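PDB 4YYC: putative trimethylamine methyltransferase from Rhizobium meliloti, which probably transfers methyl groups and is seen here with an unidentified ligand bound. Local coordinates for residues E216-T221 and K261-H266; E76-A81 and V251-M256. All coordinates share one frame; numbering follows the deposited sequence. Where two conformers were deposited one is given.

Contact 1. Residues E216-T221 and K261-H266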
loop_
_atom_site.group_PDB
_atom_site.type_symbol
_atom_site.label_atom_id
_atom_site.label_comp_id
_atom_site.label_asym_id
_atom_site.label_seq_id
_atom_site.Cartn_x
_atom_site.Cartn_y
_atom_site.Cartn_z
ATOM N N GLU A 216 15.265 -34.866 13.204
ATOM C CA GLU A 216 14.609 -36.103 12.817
ATOM C C GLU A 216 13.287 -35.868 12.061
ATOM O O GLU A 216 12.874 -36.693 11.242
ATOM C CB GLU A 216 14.416 -37.026 14.039
ATOM C CG GLU A 216 13.559 -36.442 15.148
ATOM C CD GLU A 216 14.328 -35.711 16.279
ATOM O OE1 GLU A 216 15.481 -35.181 16.078
ATOM O OE2 GLU A 216 13.732 -35.697 17.421
ATOM N N ARG A 217 12.652 -34.734 12.346
ATOM C CA ARG A 217 11.413 -34.341 11.660
ATOM C C ARG A 217 11.681 -33.839 10.269
ATOM O O ARG A 217 10.897 -34.102 9.348
ATOM C CB ARG A 217 10.621 -33.330 12.493
ATOM C CG ARG A 217 10.278 -33.878 13.855
ATOM C CD ARG A 217 9.647 -32.909 14.788
ATOM N NE ARG A 217 9.653 -33.467 16.128
ATOM C CZ ARG A 217 9.576 -32.764 17.257
ATOM N NH1 ARG A 217 9.408 -31.444 17.274
ATOM N NH2 ARG A 217 9.635 -33.430 18.396
ATOM N N ALA A 218 12.817 -33.168 10.091
ATOM C CA ALA A 218 13.277 -32.837 8.753
ATOM C C ALA A 218 13.602 -34.116 7.997
ATOM O O ALA A 218 13.274 -34.232 6.812
ATOM C CB ALA A 218 14.459 -31.877 8.825
ATOM N N GLU A 219 14.252 -35.094 8.646
ATOM C CA GLU A 219 14.519 -36.369 7.985
ATOM C C GLU A 219 13.215 -37.053 7.579
ATOM O O GLU A 219 13.088 -37.573 6.459
ATOM C CB GLU A 219 15.381 -37.263 8.890
ATOM C CG GLU A 219 16.803 -36.737 9.005
ATOM C CD GLU A 219 17.620 -37.428 10.070
ATOM O OE1 GLU A 219 17.044 -38.166 10.886
ATOM O OE2 GLU A 219 18.859 -37.252 10.057
ATOM N N ASP A 220 12.233 -37.021 8.473
ATOM C CA ASP A 220 10.922 -37.590 8.133
ATOM C C ASP A 220 10.274 -36.883 6.929
ATOM O O ASP A 220 9.657 -37.539 6.082
ATOM C CB ASP A 220 9.947 -37.531 9.304
ATOM C CG ASP A 220 10.283 -38.500 10.435
ATOM O OD1 ASP A 220 11.050 -39.481 10.272
ATOM O OD2 ASP A 220 9.731 -38.320 11.555
ATOM N N THR A 221 10.403 -35.554 6.851
ATOM C CA THR A 221 9.858 -34.820 5.730
ATOM C C THR A 221 10.495 -35.281 4.430
ATOM O O THR A 221 9.808 -35.522 3.448
ATOM C CB THR A 221 10.074 -33.305 5.902
ATOM O OG1 THR A 221 9.432 -32.843 7.114
ATOM C CG2 THR A 221 9.544 -32.503 4.715
ATOM N N LYS A 261 21.053 -28.514 8.070
ATOM C CA LYS A 261 21.974 -29.565 7.610
ATOM C C LYS A 261 21.221 -30.699 6.861
ATOM O O LYS A 261 21.686 -31.174 5.794
ATOM C CB LYS A 261 22.816 -30.124 8.767
ATOM C CG LYS A 261 23.775 -29.096 9.318
ATOM C CD LYS A 261 24.741 -29.582 10.383
ATOM C CE LYS A 261 24.090 -30.070 11.632
ATOM N NZ LYS A 261 25.153 -30.484 12.607
ATOM N N VAL A 262 20.062 -31.100 7.376
ATOM C CA VAL A 262 19.306 -32.140 6.691
ATOM C C VAL A 262 18.863 -31.687 5.312
ATOM O O VAL A 262 19.096 -32.348 4.319
ATOM C CB VAL A 262 18.068 -32.573 7.511
ATOM C CG1 VAL A 262 17.152 -33.512 6.720
ATOM C CG2 VAL A 262 18.476 -33.152 8.863
ATOM N N TYR A 263 18.174 -30.549 5.255
ATOM C CA TYR A 263 17.656 -30.094 3.993
ATOM C C TYR A 263 18.723 -29.775 2.961
ATOM O O TYR A 263 18.595 -30.204 1.794
ATOM C CB TYR A 263 16.717 -28.913 4.218
ATOM C CG TYR A 263 15.415 -29.361 4.886
ATOM C CD1 TYR A 263 14.643 -30.347 4.299
ATOM C CD2 TYR A 263 14.969 -28.818 6.086
ATOM C CE1 TYR A 263 13.443 -30.755 4.854
ATOM C CE2 TYR A 263 13.774 -29.254 6.647
ATOM C CZ TYR A 263 13.031 -30.204 6.017
ATOM O OH TYR A 263 11.850 -30.604 6.591
ATOM N N ALA A 264 19.810 -29.115 3.380
ATOM C CA ALA A 264 20.898 -28.840 2.436
ATOM C C ALA A 264 21.543 -30.118 1.908
ATOM O O ALA A 264 21.945 -30.144 0.763
ATOM C CB ALA A 264 21.922 -27.898 3.043
ATOM N N ARG A 265 21.615 -31.190 2.690
ATOM C CA ARG A 265 22.158 -32.427 2.166
ATOM C C ARG A 265 21.274 -33.128 1.163
ATOM O O ARG A 265 21.773 -33.946 0.385
ATOM C CB ARG A 265 22.466 -33.379 3.306
ATOM C CG ARG A 265 23.725 -33.025 4.057
ATOM C CD ARG A 265 24.247 -34.234 4.802
ATOM N NE ARG A 265 25.513 -33.926 5.448
ATOM C CZ ARG A 265 25.661 -33.539 6.716
ATOM N NH1 ARG A 265 24.633 -33.388 7.531
ATOM N NH2 ARG A 265 26.901 -33.312 7.167
ATOM N N HIS A 266 19.974 -32.812 1.163
ATOM C CA HIS A 266 19.029 -33.406 0.229
ATOM C C HIS A 266 18.488 -32.437 -0.834
ATOM O O HIS A 266 17.460 -32.706 -1.407
ATOM C CB HIS A 266 17.879 -34.003 1.046
ATOM C CG HIS A 266 18.323 -35.109 1.936
ATOM N ND1 HIS A 266 18.681 -36.337 1.450
ATOM C CD2 HIS A 266 18.514 -35.150 3.273
ATOM C CE1 HIS A 266 19.097 -37.100 2.449
ATOM N NE2 HIS A 266 18.966 -36.418 3.575
#

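Contact 2. Residues E76-A81 and V251-M256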
loop_
_atom_site.group_PDB
_atom_site.type_symbol
_atom_site.label_atom_id
_atom_site.label_comp_id
_atom_site.label_asym_id
_atom_site.label_seq_id
_atom_site.Cartn_x
_atom_site.Cartn_y
_atom_site.Cartn_z
ATOM N N GLU A 76 27.390 -16.281 16.418
ATOM C CA GLU A 76 27.400 -17.532 17.198
ATOM C C GLU A 76 26.750 -18.680 16.429
ATOM O O GLU A 76 25.668 -18.523 15.881
ATOM C CB GLU A 76 26.641 -17.344 18.505
ATOM C CG GLU A 76 27.227 -16.278 19.426
ATOM C CD GLU A 76 28.119 -16.868 20.489
ATOM O OE1 GLU A 76 27.640 -17.717 21.270
ATOM O OE2 GLU A 76 29.320 -16.514 20.542
ATOM N N PHE A 77 27.411 -19.844 16.409
ATOM C CA PHE A 77 26.833 -21.068 15.919
ATOM C C PHE A 77 26.829 -21.941 17.144
ATOM O O PHE A 77 27.863 -22.472 17.532
ATOM C CB PHE A 77 27.655 -21.638 14.756
ATOM C CG PHE A 77 27.360 -20.963 13.438
ATOM C CD1 PHE A 77 27.764 -19.651 13.190
ATOM C CD2 PHE A 77 26.619 -21.621 12.464
ATOM C CE1 PHE A 77 27.413 -19.028 12.002
ATOM C CE2 PHE A 77 26.275 -21.000 11.274
ATOM C CZ PHE A 77 26.656 -19.703 11.048
ATOM N N ARG A 78 25.674 -22.060 17.800
ATOM C CA ARG A 78 25.634 -22.668 19.139
ATOM C C ARG A 78 25.242 -24.130 19.167
ATOM O O ARG A 78 24.390 -24.550 18.424
ATOM C CB ARG A 78 24.692 -21.888 20.029
ATOM C CG ARG A 78 25.194 -20.496 20.254
ATOM C CD ARG A 78 24.319 -19.728 21.226
ATOM N NE ARG A 78 24.929 -18.447 21.603
ATOM C CZ ARG A 78 24.305 -17.527 22.348
ATOM N NH1 ARG A 78 23.059 -17.730 22.760
ATOM N NH2 ARG A 78 24.914 -16.385 22.656
ATOM N N ASP A 79 25.899 -24.872 20.050
ATOM C CA ASP A 79 25.583 -26.255 20.348
ATOM C C ASP A 79 25.649 -27.140 19.109
ATOM O O ASP A 79 24.876 -28.093 19.008
ATOM C CB ASP A 79 24.208 -26.332 21.076
ATOM C CG ASP A 79 24.165 -25.481 22.330
ATOM O OD1 ASP A 79 24.988 -25.710 23.191
ATOM O OD2 ASP A 79 23.361 -24.528 22.416
ATOM N N ASP A 80 26.601 -26.850 18.203
ATOM C CA ASP A 80 26.787 -27.582 16.939
ATOM C C ASP A 80 28.265 -27.643 16.567
ATOM O O ASP A 80 28.814 -26.806 15.850
ATOM C CB ASP A 80 25.972 -26.984 15.787
ATOM C CG ASP A 80 25.882 -27.932 14.593
ATOM O OD1 ASP A 80 26.801 -28.741 14.367
ATOM O OD2 ASP A 80 24.851 -27.894 13.899
ATOM N N ALA A 81 28.920 -28.668 17.109
ATOM C CA ALA A 81 30.347 -28.827 16.920
ATOM C C ALA A 81 30.705 -29.044 15.456
ATOM O O ALA A 81 31.719 -28.588 15.001
ATOM C CB ALA A 81 30.875 -29.989 17.743
ATOM N N VAL A 251 22.851 -15.017 16.271
ATOM C CA VAL A 251 22.999 -16.382 16.793
ATOM C C VAL A 251 22.234 -17.305 15.879
ATOM O O VAL A 251 21.071 -17.011 15.550
ATOM C CB VAL A 251 22.411 -16.512 18.227
ATOM C CG1 VAL A 251 22.358 -17.969 18.690
ATOM C CG2 VAL A 251 23.226 -15.683 19.219
ATOM N N PHE A 252 22.849 -18.456 15.554
ATOM C CA PHE A 252 22.104 -19.623 15.041
ATOM C C PHE A 252 22.186 -20.726 16.080
ATOM O O PHE A 252 23.251 -21.035 16.539
ATOM C CB PHE A 252 22.677 -20.110 13.696
ATOM C CG PHE A 252 22.329 -19.198 12.545
ATOM C CD1 PHE A 252 21.125 -19.324 11.879
ATOM C CD2 PHE A 252 23.215 -18.198 12.163
ATOM C CE1 PHE A 252 20.786 -18.467 10.846
ATOM C CE2 PHE A 252 22.889 -17.325 11.116
ATOM C CZ PHE A 252 21.690 -17.452 10.469
ATOM N N ASP A 253 21.027 -21.272 16.406
ATOM C CA ASP A 253 20.916 -22.322 17.397
ATOM C C ASP A 253 20.854 -23.718 16.804
ATOM O O ASP A 253 20.595 -23.936 15.622
ATOM C CB ASP A 253 19.682 -22.059 18.255
ATOM C CG ASP A 253 19.920 -21.011 19.319
ATOM O OD1 ASP A 253 20.966 -21.096 20.019
ATOM O OD2 ASP A 253 19.041 -20.126 19.465
ATOM N N GLU A 254 21.121 -24.673 17.683
ATOM C CA GLU A 254 21.193 -26.073 17.342
ATOM C C GLU A 254 20.032 -26.620 16.498
ATOM O O GLU A 254 20.239 -27.353 15.535
ATOM C CB GLU A 254 21.280 -26.836 18.672
ATOM C CG GLU A 254 21.388 -28.330 18.595
ATOM C CD GLU A 254 21.602 -28.948 19.963
ATOM O OE1 GLU A 254 21.147 -28.387 20.985
ATOM O OE2 GLU A 254 22.246 -30.007 20.004
ATOM N N THR A 255 18.810 -26.337 16.891
ATOM C CA THR A 255 17.664 -26.902 16.178
ATOM C C THR A 255 17.598 -26.427 14.747
ATOM O O THR A 255 17.406 -27.222 13.818
ATOM C CB THR A 255 16.358 -26.587 16.899
ATOM O OG1 THR A 255 16.469 -27.155 18.199
ATOM C CG2 THR A 255 15.173 -27.233 16.158
HETATM N N MSE A 256 17.738 -25.115 14.575
HETATM C CA MSE A 256 17.734 -24.537 13.242
HETATM C C MSE A 256 18.866 -24.999 12.385
HETATM O O MSE A 256 18.665 -25.350 11.223
HETATM C CB MSE A 256 17.647 -22.994 13.314
HETATM C CG MSE A 256 16.345 -22.481 13.906
HETATM SE SE MSE A 256 14.795 -22.860 12.753
HETATM C CE MSE A 256 14.188 -24.521 13.645
HETATM O O HOH W 1 21.142 -19.656 22.311
HETATM O O HOH W 2 21.520 -23.823 20.461
HETATM O O HOH W 3 22.594 -28.838 15.084
#

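Contact 1. Residues E216-T221 and K261-H266
Thr221 OG1, close to Tyr263 of the facing helix, is gripped by two groups: it donates to Arg217 O at 3.0 Å and accepts from Ser211 N. Its distance to Tyr263 OH is 3.3 Å. Thr221 N reaches the same Arg217 O from the opposite face of the carbonyl plane. The threonine torsion (chi1 -59°) sets OG1 beside the backbone N, where it can reach back one helical turn. Tyr263 OH is hydrogen-bonded to Ser211 O, so Ser211 ties down both hydroxyls. The phenol also meets carbon: Tyr263 OH is 3.3 Å from Thr221 CB, and Thr221 CG2 sits at the ring edge, near its plane. Ala218 CB approaches the ring obliquely, 3.5 Å from Tyr263 CE2. Ala218 CB also lies 3.8 Å from Val262 CG1. Both methyls of Val262 lie 4.0 Å from Glu219 CG, and these side chains cross at about a right angle. The local helix axes are 9.3 Å apart and 28° from parallel. Helices 215-229 and 254-265 follow parallel strands 208-209 and 240-245, consistent with successive outer helices of a TIM barrel. Helix 192-202 touches Thr221, and helix 286-307 touches Lys261 and Ala264.

Contact 2. Residues E76-A81 and V251-M256
Phe252 N donates to Glu76 O at 2.8 Å, and Arg78 N to Phe252 O at 2.9 Å. These two backbone bonds join parallel strands 75-77 and 251-252. The second is an outermost strand of a four-stranded mixed sheet and leads into helix 254-265. Arg78 NE binds Glu76 OE1 at 2.8 Å in a salt bridge. Glu76 OE1 uses its anti lone pair and lies near the guanidinium plane. Arg98 holds Glu76 OE2. Val251 CG2 sits 3.8 Å above the centre of the Arg78 guanidinium. The extended arginine chain also brings Arg78 CD to 3.7 Å from Val251 CG1. Gly442 of the second subunit packs on both side chains. On the other face of the sheet, Phe252 CD2 lies over one face of the Phe77 ring, with the planes at 33°. Beyond the strands, one water links Arg78 NH1 to Asp253 OD1. A second donates to Asp79 OD2 and Asp253 OD1 and accepts from Glu254 N. Asp79 CB packs on Glu254 CB, 3.8 Å away. The chemistry is thus divided: rings on one face, an ion pair over Val251 on the other, and past the strand ends water-bridged acids, where water probably eases repulsion between Asp79 and Asp253.

In the fold
Helix 254-265 connects the two contacts, whose centres are 16 Å apart. Contact 2 uses its first turn and the strand leading into it; contact 1 uses its last turn. A salt bridge joins them directly: Lys261 NZ, from segment 261-266, is 2.9 Å from Asp80 OD2, from segment 76-81. Lys261 also pairs with Glu82. Contact 1 packs two helices and is touched by no other chain of the assembly; contact 2 pairs two strands at the side of a mixed sheet and is also packed on by the second subunit. Both lie on the same side of the chain's centre. The unidentified ligand is about 11 Å from the Phe252 side chain and about 14 Å from that of Tyr263.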